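PDB 3B4N: endo-pectate lyase from Erwinia chrysanthemi, which probably cleaves polygalacturonate and methylated pectins by calcium-dependent elimination, acting inside the chain and leaving unsaturated oligogalacturonates. Local coordinates for residues G288-Y301 with T332-L344. Numbering follows the deposited sequence.
Sequences GDVATISGLKIKNY and TNCKVSRSGVSKL
Val341 lays one methyl on the ring of Tyr301: CG1 sits 3.8 Å from the ring centroid and only 5° off its normal, a CH-pi contact over the face, with the two side chains crossing at about a right angle. With CG1 anti to the backbone N (chi1 -172°), the same methyl also meets Ile298 CD1, at 3.8 Å, while CG2 lies alongside Leu296 CD2. A branched valine suits this place because its two methyls serve different neighbours. Farther along, Ile293 and Val336 lie side by side, and Ala291 and Cys334 point the same way as they do; Cys334 is tied by a disulfide to Cys309. These interior residues give the close packing between two successive rungs of the right-handed parallel beta helix. Strands 290-293 and 334-336 run 5° from parallel; after a break, 296-298 pairs with 341-343. Gly340 fits the break, where a side chain would collide with Ile293 O, and its carbonyl O takes the Leu296 N-H at 3.1 Å. At the far end, the amide of Asn333 gives a nearly straight bond from ND2 to Asp289 O, 2.8 Å long, with that oxygen in the amide plane, so a side chain extends the backbone pairing.

The outer side is looser. Thr292 OG1 lies 3.7 Å from Lys335 CB, and Lys297 crosses Leu344 at about a right angle, its extended chain carrying the amine away from the partner segment. Waters fill in where the strands part, one joining Ile293 O to Ser337 N. Ile298 O is gripped twice, by Leu344 N and Tyr301 N from opposite faces of its plane, which holds the C-terminal end beside the turn. Backbone polar groups are thus met by direct bonds along the paired strands and by waters at the break, leaving apolar groups to pack inward, while the lysine amines, on the exposed side, can probably stay hydrated.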
loop_
_atom_site.group_PDB
_atom_site.type_symbol
_atom_site.label_atom_id
_atom_site.label_comp_id
_atom_site.label_asym_id
_atom_site.label_seq_id
_atom_site.Cartn_x
_atom_site.Cartn_y
_atom_site.Cartn_z
ATOM N N GLY A 288 19.081 -14.562 -5.235
ATOM C CA GLY A 288 18.098 -14.928 -6.242
ATOM C C GLY A 288 16.792 -14.159 -6.243
ATOM O O GLY A 288 15.834 -14.586 -6.889
ATOM N N ASP A 289 16.745 -13.037 -5.533
ATOM C CA ASP A 289 15.524 -12.229 -5.490
ATOM C C ASP A 289 15.161 -11.707 -6.870
ATOM O O ASP A 289 16.035 -11.381 -7.673
ATOM C CB ASP A 289 15.699 -10.997 -4.611
ATOM C CG ASP A 289 16.003 -11.315 -3.170
ATOM O OD1 ASP A 289 15.926 -12.494 -2.740
ATOM O OD2 ASP A 289 16.317 -10.348 -2.458
ATOM N N VAL A 290 13.869 -11.594 -7.143
ATOM C CA VAL A 290 13.443 -11.042 -8.421
ATOM C C VAL A 290 12.261 -10.112 -8.226
ATOM O O VAL A 290 11.259 -10.499 -7.618
ATOM C CB VAL A 290 13.012 -12.124 -9.421
ATOM C CG1 VAL A 290 12.665 -11.457 -10.766
ATOM C CG2 VAL A 290 14.130 -13.147 -9.611
ATOM N N ALA A 291 12.390 -8.884 -8.718
ATOM C CA ALA A 291 11.310 -7.902 -8.645
ATOM C C ALA A 291 10.729 -7.791 -10.045
ATOM O O ALA A 291 11.443 -7.481 -10.987
ATOM C CB ALA A 291 11.839 -6.554 -8.201
ATOM N N THR A 292 9.435 -8.059 -10.176
ATOM C CA THR A 292 8.743 -7.984 -11.462
ATOM C C THR A 292 7.785 -6.809 -11.319
ATOM O O THR A 292 6.819 -6.884 -10.564
ATOM C CB THR A 292 8.007 -9.305 -11.730
ATOM O OG1 THR A 292 8.974 -10.366 -11.793
ATOM C CG2 THR A 292 7.244 -9.249 -13.043
ATOM N N ILE A 293 8.058 -5.738 -12.063
ATOM C CA ILE A 293 7.305 -4.488 -11.957
ATOM C C ILE A 293 6.736 -3.904 -13.249
ATOM O O ILE A 293 7.438 -3.801 -14.254
ATOM C CB ILE A 293 8.221 -3.388 -11.350
ATOM C CG1 ILE A 293 8.734 -3.830 -9.985
ATOM C CG2 ILE A 293 7.485 -2.060 -11.246
ATOM C CD1 ILE A 293 9.807 -2.916 -9.422
ATOM N N SER A 294 5.470 -3.491 -13.190
ATOM C CA SER A 294 4.779 -2.841 -14.300
ATOM C C SER A 294 3.562 -2.130 -13.713
ATOM O O SER A 294 3.182 -2.383 -12.565
ATOM C CB SER A 294 4.351 -3.858 -15.370
ATOM O OG SER A 294 3.425 -4.811 -14.874
ATOM N N GLY A 295 2.968 -1.231 -14.490
ATOM C CA GLY A 295 1.809 -0.498 -14.013
ATOM C C GLY A 295 2.144 0.486 -12.909
ATOM O O GLY A 295 1.270 0.853 -12.121
ATOM N N LEU A 296 3.399 0.920 -12.858
ATOM C CA LEU A 296 3.852 1.854 -11.832
ATOM C C LEU A 296 3.833 3.290 -12.334
ATOM O O LEU A 296 4.441 3.606 -13.352
ATOM C CB LEU A 296 5.266 1.486 -11.381
ATOM C CG LEU A 296 5.934 2.384 -10.338
ATOM C CD1 LEU A 296 5.168 2.352 -9.024
ATOM C CD2 LEU A 296 7.354 1.888 -10.118
ATOM N N LYS A 297 3.125 4.153 -11.617
ATOM C CA LYS A 297 3.019 5.562 -11.984
ATOM C C LYS A 297 3.688 6.388 -10.901
ATOM O O LYS A 297 3.444 6.190 -9.714
ATOM C CB LYS A 297 1.548 5.963 -12.130
ATOM C CG LYS A 297 0.825 5.198 -13.231
ATOM C CD LYS A 297 -0.634 5.600 -13.334
ATOM C CE LYS A 297 -1.337 4.790 -14.412
ATOM N NZ LYS A 297 -2.790 5.105 -14.489
ATOM N N ILE A 298 4.551 7.310 -11.304
ATOM C CA ILE A 298 5.264 8.124 -10.338
ATOM C C ILE A 298 5.183 9.605 -10.688
ATOM O O ILE A 298 5.433 10.004 -11.826
ATOM C CB ILE A 298 6.750 7.689 -10.263
ATOM C CG1 ILE A 298 6.835 6.227 -9.789
ATOM C CG2 ILE A 298 7.512 8.613 -9.311
ATOM C CD1 ILE A 298 8.233 5.619 -9.872
ATOM N N LYS A 299 4.825 10.413 -9.700
ATOM C CA LYS A 299 4.715 11.854 -9.902
ATOM C C LYS A 299 6.014 12.415 -10.482
ATOM O O LYS A 299 7.099 12.188 -9.942
ATOM C CB LYS A 299 4.397 12.536 -8.572
ATOM C CG LYS A 299 4.411 14.055 -8.614
ATOM C CD LYS A 299 4.131 14.621 -7.233
ATOM C CE LYS A 299 4.277 16.133 -7.209
ATOM N NZ LYS A 299 4.117 16.666 -5.829
ATOM N N ASN A 300 5.883 13.138 -11.592
ATOM C CA ASN A 300 7.015 13.756 -12.284
ATOM C C ASN A 300 8.187 12.815 -12.531
ATOM O O ASN A 300 9.350 13.214 -12.454
ATOM C CB ASN A 300 7.492 14.992 -11.518
ATOM C CG ASN A 300 6.448 16.096 -11.494
ATOM O OD1 ASN A 300 5.849 16.420 -12.522
ATOM N ND2 ASN A 300 6.229 16.681 -10.323
ATOM N N TYR A 301 7.873 11.569 -12.861
ATOM C CA TYR A 301 8.904 10.578 -13.121
ATOM C C TYR A 301 9.880 10.965 -14.222
ATOM O O TYR A 301 9.481 11.432 -15.286
ATOM C CB TYR A 301 8.278 9.244 -13.511
ATOM C CG TYR A 301 9.317 8.194 -13.814
ATOM C CD1 TYR A 301 10.127 7.680 -12.800
ATOM C CD2 TYR A 301 9.542 7.766 -15.119
ATOM C CE1 TYR A 301 11.136 6.774 -13.080
ATOM C CE2 TYR A 301 10.551 6.859 -15.413
ATOM C CZ TYR A 301 11.348 6.369 -14.388
ATOM O OH TYR A 301 12.362 5.495 -14.683
ATOM N N THR A 332 18.073 -10.270 -14.799
ATOM C CA THR A 332 17.517 -11.460 -14.173
ATOM C C THR A 332 16.766 -11.125 -12.887
ATOM O O THR A 332 15.672 -11.629 -12.641
ATOM C CB THR A 332 18.642 -12.461 -13.821
ATOM O OG1 THR A 332 19.301 -12.874 -15.025
ATOM C CG2 THR A 332 18.080 -13.684 -13.099
ATOM N N ASN A 333 17.358 -10.258 -12.078
ATOM C CA ASN A 333 16.772 -9.912 -10.795
ATOM C C ASN A 333 15.875 -8.686 -10.786
ATOM O O ASN A 333 15.068 -8.515 -9.878
ATOM C CB ASN A 333 17.902 -9.783 -9.778
ATOM C CG ASN A 333 18.773 -11.017 -9.764
ATOM O OD1 ASN A 333 19.811 -11.073 -10.430
ATOM N ND2 ASN A 333 18.332 -12.034 -9.039
ATOM N N CYS A 334 16.014 -7.839 -11.797
ATOM C CA CYS A 334 15.179 -6.654 -11.920
ATOM C C CYS A 334 14.374 -6.786 -13.205
ATOM O O CYS A 334 14.776 -6.304 -14.272
ATOM C CB CYS A 334 16.026 -5.388 -11.961
ATOM S SG CYS A 334 16.608 -4.805 -10.338
ATOM N N LYS A 335 13.239 -7.467 -13.095
ATOM C CA LYS A 335 12.360 -7.687 -14.228
ATOM C C LYS A 335 11.423 -6.500 -14.377
ATOM O O LYS A 335 10.216 -6.594 -14.140
ATOM C CB LYS A 335 11.565 -8.981 -14.041
ATOM C CG LYS A 335 12.382 -10.261 -14.216
ATOM C CD LYS A 335 12.725 -10.496 -15.679
ATOM C CE LYS A 335 13.464 -11.813 -15.881
ATOM N NZ LYS A 335 13.792 -12.034 -17.319
ATOM N N VAL A 336 12.009 -5.371 -14.740
ATOM C CA VAL A 336 11.265 -4.151 -14.970
ATOM C C VAL A 336 11.840 -3.521 -16.238
ATOM O O VAL A 336 13.055 -3.483 -16.435
ATOM C CB VAL A 336 11.366 -3.172 -13.763
ATOM C CG1 VAL A 336 12.810 -2.767 -13.524
ATOM C CG2 VAL A 336 10.505 -1.943 -14.017
ATOM N N SER A 337 10.952 -3.072 -17.115
ATOM C CA SER A 337 11.356 -2.439 -18.366
ATOM C C SER A 337 10.936 -0.976 -18.302
ATOM O O SER A 337 10.094 -0.605 -17.484
ATOM C CB SER A 337 10.664 -3.114 -19.558
ATOM O OG SER A 337 10.902 -4.515 -19.606
ATOM N N ARG A 338 11.516 -0.141 -19.158
ATOM C CA ARG A 338 11.163 1.272 -19.174
ATOM C C ARG A 338 9.665 1.477 -19.357
ATOM O O ARG A 338 9.101 2.442 -18.852
ATOM C CB ARG A 338 11.898 2.002 -20.304
ATOM C CG ARG A 338 13.122 2.777 -19.861
ATOM C CD ARG A 338 14.341 1.891 -19.772
ATOM N NE ARG A 338 15.563 2.671 -19.597
ATOM C CZ ARG A 338 16.785 2.171 -19.728
ATOM N NH1 ARG A 338 17.844 2.947 -19.549
ATOM N NH2 ARG A 338 16.950 0.894 -20.043
ATOM N N SER A 339 9.026 0.565 -20.084
ATOM C CA SER A 339 7.593 0.643 -20.347
ATOM C C SER A 339 6.757 0.330 -19.112
ATOM O O SER A 339 5.538 0.522 -19.109
ATOM C CB SER A 339 7.213 -0.335 -21.461
ATOM O OG SER A 339 7.413 -1.678 -21.050
ATOM N N GLY A 340 7.409 -0.159 -18.064
ATOM C CA GLY A 340 6.682 -0.508 -16.856
ATOM C C GLY A 340 6.478 0.637 -15.885
ATOM O O GLY A 340 5.737 0.497 -14.916
ATOM N N VAL A 341 7.131 1.765 -16.139
ATOM C CA VAL A 341 7.032 2.924 -15.264
ATOM C C VAL A 341 6.730 4.164 -16.086
ATOM O O VAL A 341 7.274 4.341 -17.178
ATOM C CB VAL A 341 8.352 3.151 -14.499
ATOM C CG1 VAL A 341 8.168 4.231 -13.441
ATOM C CG2 VAL A 341 8.812 1.847 -13.871
ATOM N N SER A 342 5.865 5.025 -15.563
ATOM C CA SER A 342 5.507 6.237 -16.275
ATOM C C SER A 342 5.194 7.395 -15.345
ATOM O O SER A 342 4.963 7.216 -14.146
ATOM C CB SER A 342 4.300 5.982 -17.184
ATOM O OG SER A 342 3.140 5.676 -16.430
ATOM N N LYS A 343 5.197 8.588 -15.921
ATOM C CA LYS A 343 4.894 9.807 -15.197
ATOM C C LYS A 343 3.400 9.796 -14.890
ATOM O O LYS A 343 2.576 9.536 -15.773
ATOM C CB LYS A 343 5.243 11.017 -16.067
ATOM C CG LYS A 343 4.971 12.361 -15.426
ATOM C CD LYS A 343 5.290 13.484 -16.407
ATOM C CE LYS A 343 4.958 14.843 -15.819
ATOM N NZ LYS A 343 5.227 15.943 -16.784
ATOM N N LEU A 344 3.056 10.063 -13.637
ATOM C CA LEU A 344 1.660 10.080 -13.227
ATOM C C LEU A 344 0.938 11.227 -13.929
ATOM O O LEU A 344 1.598 12.252 -14.202
ATOM C CB LEU A 344 1.577 10.249 -11.710
ATOM C CG LEU A 344 0.196 10.460 -11.091
ATOM C CD1 LEU A 344 -0.692 9.267 -11.387
ATOM C CD2 LEU A 344 0.347 10.669 -9.591
ATOM O OXT LEU A 344 -0.274 11.091 -14.193
HETATM O O HOH W 1 8.152 -3.790 -16.885
HETATM O O HOH W 2 3.137 -0.224 -17.097
HETATM O O HOH W 3 3.205 2.906 -15.736
HETATM O O HOH W 4 3.422 13.647 -12.683
#